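Side-chain contacts in protein F2 like fibronectin-binding protein (Streptococcus pneumoniae, PDB 5A0N), which probably serves as a surface adhesin that attaches the bacterium covalently to host molecules through an internal thioester in its N-terminal domain: residues A[61-66]-A[146-151]; A[23-28]-A[34-39]; A[108-113]-A[193-198]; A[114-119]-A[137-142]. All blocks are in the same frame, centred on the assembly; numbering follows the deposited sequence. Where two conformers were deposited one is given.

Contact 1. Residues A[61-66]-A[146-151]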
# COMPACT_ATOMS: atom_id res chain seq x y z
N LYS A 61 1.83 -10.57 -8.55
CA LYS A 61 2.63 -9.96 -9.60
C LYS A 61 3.99 -9.59 -9.07
O LYS A 61 4.30 -9.78 -7.89
CB LYS A 61 1.86 -8.79 -10.22
CG LYS A 61 0.60 -9.26 -10.96
CD LYS A 61 0.04 -8.19 -11.87
CE LYS A 61 -0.40 -8.72 -13.21
NZ LYS A 61 -0.72 -7.53 -14.01
N ARG A 62 4.84 -9.07 -9.95
CA ARG A 62 6.18 -8.66 -9.50
C ARG A 62 6.08 -7.42 -8.63
O ARG A 62 5.20 -6.57 -8.82
CB ARG A 62 7.10 -8.39 -10.71
CG ARG A 62 7.33 -9.59 -11.60
CD ARG A 62 8.15 -9.27 -12.82
NE ARG A 62 9.50 -8.85 -12.48
CZ ARG A 62 10.34 -8.26 -13.32
NH1 ARG A 62 9.96 -8.08 -14.59
NH2 ARG A 62 11.52 -7.84 -12.86
N PHE A 63 6.96 -7.33 -7.64
CA PHE A 63 6.99 -6.18 -6.73
C PHE A 63 8.13 -5.27 -7.14
O PHE A 63 9.21 -5.74 -7.54
CB PHE A 63 7.22 -6.63 -5.29
CG PHE A 63 6.02 -7.23 -4.59
CD1 PHE A 63 4.95 -7.83 -5.26
CD2 PHE A 63 5.98 -7.22 -3.21
CE1 PHE A 63 3.92 -8.40 -4.55
CE2 PHE A 63 4.96 -7.78 -2.51
CZ PHE A 63 3.94 -8.39 -3.19
N PRO A 64 7.93 -3.96 -6.99
CA PRO A 64 8.96 -3.00 -7.41
C PRO A 64 10.06 -2.83 -6.38
O PRO A 64 9.87 -3.09 -5.19
CB PRO A 64 8.17 -1.71 -7.59
CG PRO A 64 7.11 -1.84 -6.51
CD PRO A 64 6.71 -3.28 -6.53
N SER A 65 11.21 -2.35 -6.86
CA SER A 65 12.32 -2.09 -5.95
C SER A 65 13.27 -1.09 -6.62
O SER A 65 13.10 -0.71 -7.77
CB SER A 65 13.07 -3.40 -5.64
OG SER A 65 13.61 -4.00 -6.82
N PHE A 66 14.24 -0.66 -5.82
CA PHE A 66 15.18 0.38 -6.23
C PHE A 66 16.55 0.10 -5.63
O PHE A 66 17.28 1.02 -5.22
CB PHE A 66 14.65 1.76 -5.84
CG PHE A 66 15.36 2.93 -6.49
CD1 PHE A 66 15.45 3.03 -7.87
CD2 PHE A 66 15.89 3.95 -5.73
CE1 PHE A 66 16.07 4.11 -8.48
CE2 PHE A 66 16.51 5.05 -6.33
CZ PHE A 66 16.60 5.11 -7.71
N GLU A 146 -4.16 -6.84 4.82
CA GLU A 146 -5.60 -6.78 4.76
C GLU A 146 -6.10 -6.24 3.43
O GLU A 146 -7.14 -6.70 2.94
CB GLU A 146 -6.18 -6.04 5.96
CG GLU A 146 -7.64 -6.44 6.28
CD GLU A 146 -7.83 -7.85 6.80
OE1 GLU A 146 -6.88 -8.66 6.74
OE2 GLU A 146 -8.94 -8.14 7.29
N ILE A 147 -5.34 -5.34 2.79
CA ILE A 147 -5.68 -4.96 1.42
C ILE A 147 -5.68 -6.19 0.52
O ILE A 147 -6.61 -6.37 -0.28
CB ILE A 147 -4.76 -3.83 0.92
CG1 ILE A 147 -5.17 -2.55 1.64
CG2 ILE A 147 -4.77 -3.69 -0.60
CD1 ILE A 147 -4.23 -1.37 1.43
N TRP A 148 -4.67 -7.04 0.66
CA TRP A 148 -4.55 -8.26 -0.14
C TRP A 148 -5.62 -9.30 0.18
O TRP A 148 -5.93 -10.13 -0.67
CB TRP A 148 -3.15 -8.88 0.03
CG TRP A 148 -2.07 -8.14 -0.65
CD1 TRP A 148 -2.16 -7.39 -1.76
CD2 TRP A 148 -0.68 -8.14 -0.26
NE1 TRP A 148 -0.90 -6.93 -2.12
CE2 TRP A 148 0.02 -7.36 -1.19
CE3 TRP A 148 0.02 -8.71 0.80
CZ2 TRP A 148 1.40 -7.16 -1.11
CZ3 TRP A 148 1.36 -8.46 0.91
CH2 TRP A 148 2.05 -7.70 -0.04
N ARG A 149 -6.21 -9.25 1.36
CA ARG A 149 -7.38 -10.10 1.64
C ARG A 149 -8.44 -9.84 0.59
O ARG A 149 -9.08 -10.77 0.10
CB ARG A 149 -7.93 -9.80 3.03
CG ARG A 149 -9.22 -10.54 3.36
CD ARG A 149 -9.69 -10.25 4.75
NE ARG A 149 -10.95 -10.91 5.04
CZ ARG A 149 -11.64 -10.73 6.15
NH1 ARG A 149 -11.16 -10.00 7.13
NH2 ARG A 149 -12.81 -11.34 6.32
N TYR A 150 -8.61 -8.57 0.25
CA TYR A 150 -9.65 -8.14 -0.69
C TYR A 150 -9.23 -8.09 -2.15
O TYR A 150 -10.07 -8.29 -3.02
CB TYR A 150 -10.26 -6.83 -0.19
CG TYR A 150 -10.83 -6.98 1.20
CD1 TYR A 150 -11.94 -7.77 1.42
CD2 TYR A 150 -10.26 -6.35 2.30
CE1 TYR A 150 -12.45 -7.93 2.68
CE2 TYR A 150 -10.75 -6.49 3.57
CZ TYR A 150 -11.85 -7.29 3.78
OH TYR A 150 -12.39 -7.48 5.04
N THR A 151 -7.94 -7.82 -2.46
CA THR A 151 -7.52 -7.84 -3.84
C THR A 151 -7.27 -9.26 -4.35
O THR A 151 -7.43 -9.52 -5.53
CB THR A 151 -6.26 -6.99 -4.10
OG1 THR A 151 -5.19 -7.50 -3.30
CG2 THR A 151 -6.49 -5.53 -3.77
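Phe63 and Trp148 meet rim to rim in a loop-to-helix aromatic contact of the thioester domain. Phe63 lies in the loop between strands 55-56 and 75-78, Trp148 on helix 132-152 of the helical insertion. Aromatic contact alone joins the segments, over just 76 Å² of buried surface. The closest approach is Phe63 CZ to Trp148 CZ2, 3.5 Å, and Phe63 CE2 comes to 3.8 Å from Trp148 CH2, so two adjacent carbons of each six-membered ring do the touching. Centroids 5.7 Å apart, planes inclined at 37° and no overlap of faces exclude both a parallel stack and a T-shaped pair. The two side chains approach from opposite directions. Both also pack on Gln24 and on Cys56, the only cysteine of the chain and hence presumably the thioester residue. A bound MES molecule, probably from crystallisation, has its nearest atoms about 4 Å from the Trp148 side chain, consistent with a pocket here. Away from the rings, Glu146 bridges to Arg180 of helix 170-182 and to Arg149 of its own helix: its OE2, met on the syn side, lies 2.9 Å from Arg149 NH1 and 8° out of the guanidinium plane.

Contact 2. Residues A[23-28]-A[34-39]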
# COMPACT_ATOMS: atom_id res chain seq x y z
N GLY A 23 9.94 -0.16 -2.64
CA GLY A 23 9.54 -1.51 -2.36
C GLY A 23 8.93 -1.73 -1.02
O GLY A 23 8.80 -0.80 -0.21
N GLN A 24 8.57 -2.99 -0.76
CA GLN A 24 8.01 -3.39 0.53
C GLN A 24 9.20 -3.77 1.43
O GLN A 24 9.76 -2.87 2.08
CB GLN A 24 6.95 -4.48 0.37
CG GLN A 24 6.23 -4.71 1.68
CD GLN A 24 5.26 -5.86 1.71
OE1 GLN A 24 5.28 -6.73 0.84
NE2 GLN A 24 4.38 -5.84 2.71
N ILE A 25 9.62 -5.03 1.48
CA ILE A 25 10.86 -5.35 2.20
C ILE A 25 11.94 -5.51 1.13
O ILE A 25 11.91 -6.45 0.33
CB ILE A 25 10.78 -6.61 3.06
CG1 ILE A 25 9.68 -6.47 4.09
CG2 ILE A 25 12.12 -6.87 3.77
CD1 ILE A 25 9.49 -7.68 4.99
N GLU A 26 12.82 -4.49 1.03
CA GLU A 26 13.85 -4.48 -0.01
C GLU A 26 15.08 -3.79 0.54
O GLU A 26 15.02 -2.92 1.40
CB GLU A 26 13.43 -3.75 -1.27
CG GLU A 26 12.21 -4.29 -2.00
CD GLU A 26 12.39 -5.62 -2.68
OE1 GLU A 26 13.53 -6.10 -2.82
OE2 GLU A 26 11.38 -6.18 -3.13
N LYS A 27 16.22 -4.15 -0.02
CA LYS A 27 17.45 -3.40 0.19
C LYS A 27 17.42 -2.12 -0.62
O LYS A 27 17.01 -2.12 -1.79
CB LYS A 27 18.63 -4.24 -0.27
CG LYS A 27 18.84 -5.54 0.47
CD LYS A 27 20.03 -6.30 -0.08
CE LYS A 27 20.27 -7.61 0.62
NZ LYS A 27 21.46 -8.29 0.02
N LEU A 28 17.85 -1.01 -0.02
CA LEU A 28 18.20 0.18 -0.80
C LEU A 28 19.57 0.02 -1.44
O LEU A 28 19.80 0.53 -2.53
CB LEU A 28 18.13 1.47 0.00
CG LEU A 28 16.75 2.16 -0.01
CD1 LEU A 28 15.70 1.26 0.63
CD2 LEU A 28 16.83 3.51 0.70
N ALA A 34 18.04 -5.75 4.19
CA ALA A 34 16.80 -5.20 3.70
C ALA A 34 16.06 -4.46 4.80
O ALA A 34 16.13 -4.81 5.96
CB ALA A 34 15.93 -6.31 3.13
N THR A 35 15.29 -3.45 4.37
CA THR A 35 14.46 -2.66 5.25
C THR A 35 13.02 -2.68 4.73
O THR A 35 12.77 -2.95 3.55
CB THR A 35 14.98 -1.22 5.37
OG1 THR A 35 15.30 -0.70 4.08
CG2 THR A 35 16.22 -1.16 6.25
N TYR A 36 12.09 -2.38 5.62
CA TYR A 36 10.67 -2.22 5.26
C TYR A 36 10.48 -0.78 4.82
O TYR A 36 10.64 0.15 5.62
CB TYR A 36 9.76 -2.58 6.44
CG TYR A 36 8.32 -2.77 5.98
CD1 TYR A 36 7.52 -1.69 5.69
CD2 TYR A 36 7.81 -4.02 5.79
CE1 TYR A 36 6.23 -1.85 5.19
CE2 TYR A 36 6.53 -4.19 5.29
CZ TYR A 36 5.75 -3.12 4.97
OH TYR A 36 4.48 -3.33 4.46
N ASN A 37 10.13 -0.57 3.54
CA ASN A 37 10.22 0.74 2.91
C ASN A 37 8.88 1.38 2.55
O ASN A 37 8.85 2.40 1.89
CB ASN A 37 11.13 0.72 1.68
CG ASN A 37 12.45 0.06 1.99
OD1 ASN A 37 13.02 0.28 3.07
ND2 ASN A 37 12.93 -0.74 1.08
N ASN A 38 7.76 0.76 2.97
CA ASN A 38 6.42 1.34 2.86
C ASN A 38 5.97 1.59 1.44
O ASN A 38 5.03 2.35 1.22
CB ASN A 38 6.30 2.59 3.70
CG ASN A 38 6.25 2.32 5.18
OD1 ASN A 38 6.22 1.19 5.66
ND2 ASN A 38 6.18 3.39 5.95
N LEU A 39 6.64 0.98 0.47
CA LEU A 39 6.37 1.22 -0.95
C LEU A 39 6.41 2.70 -1.30
O LEU A 39 5.73 3.15 -2.20
CB LEU A 39 5.09 0.51 -1.42
CG LEU A 39 5.22 -1.01 -1.50
CD1 LEU A 39 3.85 -1.71 -1.33
CD2 LEU A 39 5.91 -1.45 -2.80
O HOH W 1 17.84 -1.62 3.10
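Ile25 sits across from Tyr36 and Glu26 across from Thr35 in a two-stranded antiparallel beta hairpin, the first a non-hydrogen-bonded pair and the second a hydrogen-bonded one. Backbone bonds set this register: Glu26 N reaches Thr35 O at 3.0 Å, and Thr35 N returns to Glu26 O at 3.0 Å. Farther along, Asn37 N donates to Gln24 O at 2.7 Å, and Leu39 N to Gly23 O. Apolar contact is made by Ile25 CG1, 3.5 Å from Tyr36 CD2, the two side chains crossing at about a right angle. Side-chain polar bonds reinforce the hairpin. Gln24 is extended, and its NE2 donates to Tyr36 OH at 3.1 Å with an almost straight N-H...O angle of 168°; the hydroxyl lies in the amide plane, although amide and ring are turned 73° apart. The same hydroxyl also bonds His140 on helix 132-152. On the Glu26 and Thr35 face, Asn37 ND2 donates to Glu26 O at 3.0 Å, from the face of the carbonyl plane opposite to Thr35 N, and also serves Leu22 O. Its amide is steadied from the other end: Thr35 OG1 donates to an in-plane lone pair of Asn37 OD1 at 2.7 Å, while accepting from a water 2.9 Å from OG1 that also takes the N-H of Leu28.

Contact 3. Residues A[108-113]-A[193-198]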
# COMPACT_ATOMS: atom_id res chain seq x y z
N THR A 108 -12.97 -1.21 0.40
CA THR A 108 -11.95 -1.74 1.30
C THR A 108 -10.59 -1.06 1.12
O THR A 108 -9.96 -0.74 2.11
CB THR A 108 -11.82 -3.28 1.25
OG1 THR A 108 -11.39 -3.69 -0.05
CG2 THR A 108 -13.14 -3.94 1.62
N PHE A 109 -10.17 -0.83 -0.12
CA PHE A 109 -8.90 -0.17 -0.33
C PHE A 109 -8.93 1.25 0.21
O PHE A 109 -8.01 1.70 0.89
CB PHE A 109 -8.49 -0.13 -1.82
CG PHE A 109 -7.41 0.88 -2.06
CD1 PHE A 109 -6.11 0.59 -1.65
CD2 PHE A 109 -7.69 2.12 -2.54
CE1 PHE A 109 -5.13 1.56 -1.70
CE2 PHE A 109 -6.70 3.07 -2.62
CZ PHE A 109 -5.41 2.78 -2.20
N SER A 110 -9.98 2.00 -0.10
CA SER A 110 -10.01 3.38 0.31
C SER A 110 -10.11 3.50 1.83
O SER A 110 -9.50 4.40 2.43
CB SER A 110 -11.13 4.15 -0.39
OG SER A 110 -12.42 3.67 -0.04
N ARG A 111 -10.84 2.59 2.48
CA ARG A 111 -10.89 2.57 3.94
C ARG A 111 -9.55 2.18 4.58
O ARG A 111 -9.09 2.84 5.51
CB ARG A 111 -11.97 1.60 4.41
CG ARG A 111 -13.37 2.16 4.23
CD ARG A 111 -14.46 1.14 4.60
NE ARG A 111 -15.77 1.79 4.60
CZ ARG A 111 -16.16 2.63 5.54
NH1 ARG A 111 -15.51 2.74 6.70
NH2 ARG A 111 -17.26 3.33 5.37
N LEU A 112 -8.93 1.12 4.09
CA LEU A 112 -7.73 0.61 4.72
C LEU A 112 -6.57 1.61 4.54
O LEU A 112 -5.82 1.86 5.49
CB LEU A 112 -7.39 -0.76 4.14
CG LEU A 112 -8.30 -1.89 4.64
CD1 LEU A 112 -8.20 -3.10 3.74
CD2 LEU A 112 -7.99 -2.23 6.08
N SER A 113 -6.40 2.16 3.35
CA SER A 113 -5.38 3.17 3.14
C SER A 113 -5.63 4.40 3.99
O SER A 113 -4.67 4.97 4.55
CB SER A 113 -5.21 3.47 1.66
OG SER A 113 -6.38 4.02 1.09
N LEU A 193 -9.89 14.17 0.44
CA LEU A 193 -8.79 13.25 0.16
C LEU A 193 -8.50 13.21 -1.34
O LEU A 193 -9.40 13.38 -2.18
CB LEU A 193 -9.19 11.82 0.62
CG LEU A 193 -9.37 11.65 2.11
CD1 LEU A 193 -10.08 10.35 2.42
CD2 LEU A 193 -8.03 11.70 2.83
N GLU A 194 -7.24 12.95 -1.65
CA GLU A 194 -6.82 12.59 -2.99
C GLU A 194 -6.28 11.21 -2.99
O GLU A 194 -5.21 10.96 -2.44
CB GLU A 194 -5.83 13.58 -3.57
CG GLU A 194 -5.48 13.28 -5.01
CD GLU A 194 -4.23 13.91 -5.54
OE1 GLU A 194 -3.78 14.89 -4.96
OE2 GLU A 194 -3.73 13.43 -6.57
N TYR A 195 -7.00 10.29 -3.62
CA TYR A 195 -6.49 8.95 -3.89
C TYR A 195 -5.72 8.97 -5.21
O TYR A 195 -6.09 9.70 -6.14
CB TYR A 195 -7.65 7.93 -3.92
CG TYR A 195 -8.20 7.64 -2.55
CD1 TYR A 195 -7.66 6.65 -1.74
CD2 TYR A 195 -9.27 8.37 -2.02
CE1 TYR A 195 -8.13 6.41 -0.46
CE2 TYR A 195 -9.75 8.13 -0.75
CZ TYR A 195 -9.20 7.13 0.02
OH TYR A 195 -9.70 6.89 1.27
N ARG A 196 -4.68 8.15 -5.28
CA ARG A 196 -3.78 8.14 -6.43
C ARG A 196 -3.53 6.70 -6.83
O ARG A 196 -3.41 5.82 -5.96
CB ARG A 196 -2.44 8.79 -6.11
CG ARG A 196 -2.53 10.28 -5.90
CD ARG A 196 -1.14 10.84 -5.56
NE ARG A 196 -1.12 12.24 -5.85
CZ ARG A 196 -0.02 12.94 -5.97
NH1 ARG A 196 1.18 12.36 -5.83
NH2 ARG A 196 -0.14 14.22 -6.23
N PHE A 197 -3.39 6.47 -8.13
CA PHE A 197 -3.07 5.15 -8.67
C PHE A 197 -1.77 5.22 -9.45
O PHE A 197 -1.59 6.12 -10.26
CB PHE A 197 -4.21 4.69 -9.59
CG PHE A 197 -4.25 3.22 -9.85
CD1 PHE A 197 -3.42 2.63 -10.82
CD2 PHE A 197 -5.13 2.41 -9.14
CE1 PHE A 197 -3.51 1.27 -11.07
CE2 PHE A 197 -5.20 1.06 -9.39
CZ PHE A 197 -4.37 0.50 -10.34
N TYR A 198 -0.87 4.26 -9.19
CA TYR A 198 0.35 4.14 -9.97
C TYR A 198 0.24 2.92 -10.87
O TYR A 198 0.15 1.78 -10.39
CB TYR A 198 1.59 4.09 -9.06
CG TYR A 198 1.95 5.40 -8.42
CD1 TYR A 198 2.70 6.33 -9.10
CD2 TYR A 198 1.56 5.71 -7.13
CE1 TYR A 198 3.09 7.51 -8.49
CE2 TYR A 198 1.91 6.90 -6.54
CZ TYR A 198 2.71 7.79 -7.21
OH TYR A 198 3.12 8.98 -6.63
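Tyr195 projects from strand 193-200 of an antiparallel sheet onto Phe109, Ser110 and Ser113 of helix 105-118, a helix-on-sheet contact in the buried interior. The short segment axes pass 10.8 Å apart at 115°, so the helix runs across the strand and a single tyrosine spans the gap. Its ring slants along the helix, hydroxyl leading: Tyr195 OH donates to Ser110 O at 2.8 Å, approaching 40° out of the carbonyl plane. Beside the ring, Ser113 OG lies in its plane at the edge, 3.3 Å from Tyr195 CE1, while Ser110 CB comes obliquely to 3.6 Å from Tyr195 CZ. Phe109 slides past the tyrosine in the opposite direction, touching through Phe109 CE2 and Tyr195 CD1 at 3.8 Å. Ser113 thus fills the angle between the rings, since its OG also lies over one face of Phe109, offset toward the rim. Outside this group, Trp106 makes an edge-to-face contact with Tyr195, and Tyr86 stacks on Phe109. The serine is held by its own helix: with chi1 at 63°, Ser113 OG turns back to donate to Phe109 O at 2.8 Å, while Ser113 N reaches the same oxygen at 3.0 Å from its other face.

Contact 4. Residues A[114-119]-A[137-142]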
# COMPACT_ATOMS: atom_id res chain seq x y z
N TYR A 114 -6.89 4.81 4.14
CA TYR A 114 -7.20 5.92 5.03
C TYR A 114 -6.89 5.59 6.49
O TYR A 114 -6.48 6.47 7.25
CB TYR A 114 -8.67 6.32 4.85
CG TYR A 114 -9.17 7.42 5.75
CD1 TYR A 114 -8.78 8.73 5.57
CD2 TYR A 114 -10.05 7.15 6.77
CE1 TYR A 114 -9.29 9.75 6.38
CE2 TYR A 114 -10.55 8.13 7.57
CZ TYR A 114 -10.20 9.43 7.37
OH TYR A 114 -10.74 10.37 8.21
N MET A 115 -7.07 4.35 6.88
CA MET A 115 -6.73 4.00 8.24
C MET A 115 -5.21 4.13 8.50
O MET A 115 -4.82 4.51 9.59
CB MET A 115 -7.26 2.61 8.56
CG MET A 115 -8.78 2.54 8.55
SD MET A 115 -9.46 0.86 8.44
CE MET A 115 -9.42 0.34 10.17
N TYR A 116 -4.37 3.92 7.48
CA TYR A 116 -2.96 4.18 7.61
C TYR A 116 -2.69 5.69 7.65
O TYR A 116 -1.89 6.17 8.47
CB TYR A 116 -2.15 3.52 6.46
CG TYR A 116 -0.67 3.66 6.69
CD1 TYR A 116 -0.04 2.88 7.61
CD2 TYR A 116 0.04 4.65 6.05
CE1 TYR A 116 1.30 3.06 7.92
CE2 TYR A 116 1.37 4.87 6.36
CZ TYR A 116 2.00 4.06 7.29
OH TYR A 116 3.35 4.31 7.57
N LEU A 117 -3.32 6.45 6.74
CA LEU A 117 -3.10 7.89 6.69
C LEU A 117 -3.53 8.62 7.95
O LEU A 117 -2.83 9.51 8.42
CB LEU A 117 -3.87 8.49 5.50
CG LEU A 117 -3.74 9.99 5.27
CD1 LEU A 117 -2.36 10.36 4.71
CD2 LEU A 117 -4.83 10.51 4.34
N LYS A 118 -4.72 8.27 8.46
CA LYS A 118 -5.40 9.07 9.49
C LYS A 118 -5.68 8.30 10.78
O LYS A 118 -5.80 8.89 11.84
CB LYS A 118 -6.70 9.68 8.90
CG LYS A 118 -7.50 10.58 9.86
CD LYS A 118 -6.71 11.77 10.40
N ASP A 119 -5.86 7.00 10.68
CA ASP A 119 -6.16 6.14 11.85
C ASP A 119 -7.34 6.69 12.66
O ASP A 119 -7.22 7.03 13.85
CB ASP A 119 -4.89 5.99 12.69
CG ASP A 119 -4.98 4.90 13.74
OD1 ASP A 119 -5.91 4.08 13.70
OD2 ASP A 119 -4.09 4.87 14.61
N THR A 137 6.15 1.40 10.09
CA THR A 137 6.31 0.29 9.14
C THR A 137 5.46 -0.91 9.52
O THR A 137 4.90 -1.57 8.64
CB THR A 137 7.78 -0.14 8.99
OG1 THR A 137 8.29 -0.56 10.26
CG2 THR A 137 8.64 1.00 8.40
N TYR A 138 5.39 -1.25 10.81
CA TYR A 138 4.68 -2.47 11.20
C TYR A 138 3.15 -2.35 10.95
O TYR A 138 2.51 -3.33 10.60
CB TYR A 138 4.98 -2.87 12.66
CG TYR A 138 6.34 -3.53 12.84
CD1 TYR A 138 7.52 -2.80 12.77
CD2 TYR A 138 6.46 -4.88 13.06
CE1 TYR A 138 8.73 -3.40 12.93
CE2 TYR A 138 7.70 -5.47 13.22
CZ TYR A 138 8.81 -4.73 13.16
OH TYR A 138 10.04 -5.33 13.33
N PHE A 139 2.60 -1.15 11.10
CA PHE A 139 1.18 -0.95 10.78
C PHE A 139 0.97 -0.94 9.26
O PHE A 139 -0.05 -1.43 8.78
CB PHE A 139 0.65 0.34 11.40
CG PHE A 139 -0.86 0.51 11.34
CD1 PHE A 139 -1.73 -0.51 11.72
CD2 PHE A 139 -1.42 1.73 10.96
CE1 PHE A 139 -3.10 -0.32 11.72
CE2 PHE A 139 -2.79 1.90 10.96
CZ PHE A 139 -3.61 0.88 11.34
N HIS A 140 1.92 -0.37 8.50
CA HIS A 140 1.82 -0.46 7.04
C HIS A 140 1.67 -1.92 6.63
O HIS A 140 0.83 -2.27 5.80
CB HIS A 140 3.06 0.16 6.38
CG HIS A 140 2.97 0.17 4.89
ND1 HIS A 140 3.23 -0.93 4.11
CD2 HIS A 140 2.63 1.17 4.04
CE1 HIS A 140 3.04 -0.61 2.85
NE2 HIS A 140 2.67 0.65 2.77
N GLN A 141 2.50 -2.79 7.21
CA GLN A 141 2.53 -4.18 6.78
C GLN A 141 1.18 -4.87 7.06
O GLN A 141 0.70 -5.61 6.21
CB GLN A 141 3.67 -4.91 7.47
CG GLN A 141 3.83 -6.34 6.98
CD GLN A 141 5.01 -7.04 7.59
OE1 GLN A 141 5.29 -6.87 8.77
NE2 GLN A 141 5.76 -7.77 6.76
N VAL A 142 0.57 -4.67 8.24
CA VAL A 142 -0.74 -5.33 8.47
C VAL A 142 -1.84 -4.74 7.61
O VAL A 142 -2.70 -5.48 7.11
CB VAL A 142 -1.18 -5.40 9.94
CG1 VAL A 142 -0.30 -6.39 10.68
CG2 VAL A 142 -1.21 -4.03 10.62
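Tyr116 packs against Phe139 and His140 where helices 105-118 and 132-152 run antiparallel, their short segment axes 10.2 Å apart with an angle of 165° between directions. In the first shell, His140 turns its edge to one face of the Tyr116 ring, a T-shaped pair with centroids 5.5 Å apart and planes at 83°. The same tyrosine ring also meets the backbone of the opposing helix, its CE1 lying 3.5 Å from His140 N and 3.7 Å from His140 CB. Phe139 slides alongside in the opposite direction, bringing its CD2 to 3.8 Å from Tyr116 CD1. The neighbouring carbon of the same ring edge meets the first helix: Met115 O lies in the ring plane, 3.6 Å from Phe139 CE2.

The second shell fixes these groups. Tyr116 OH bonds Arg136 O, one turn before His140, tying the tyrosine to the opposite helix at its polar end, and Phe6 stacks on its ring. His140 is bonded through ND1 to Tyr36 OH and through NE2 to Ala54 O, and Phe55 stacks on it. With both imidazole nitrogens engaged, rotation of the ring is probably restricted, so the edge it turns to Tyr116 is likely set by these bonds together with the Phe55 stack; an aromatic interface is thus held in orientation largely by hydrogen bonds outside it.

Overall arrangement
Contacts 3 and 4 are buried and share helix 105-118: contact 3 sets it on the sheet, contact 4 against helix 132-152, and Leu193 CD2 touches Leu117 CD2 between them at 3.7 Å. Contact 1 uses that second helix further along, and contact 2 is a hairpin with several exposed residues; both are only partly buried. Chemistry follows place. The hairpin relies on many hydrogen bonds, contact 3 on one bond framed by rings, contact 1 on a small rim-to-rim aromatic touch, contact 4 on edge-to-face aromatic packing. Contact 2 links the latter two: Gln24 OE1 lies 3.5 Å from Trp148 CH2, and the Tyr36 hydroxyl joins contact 2 to contact 4.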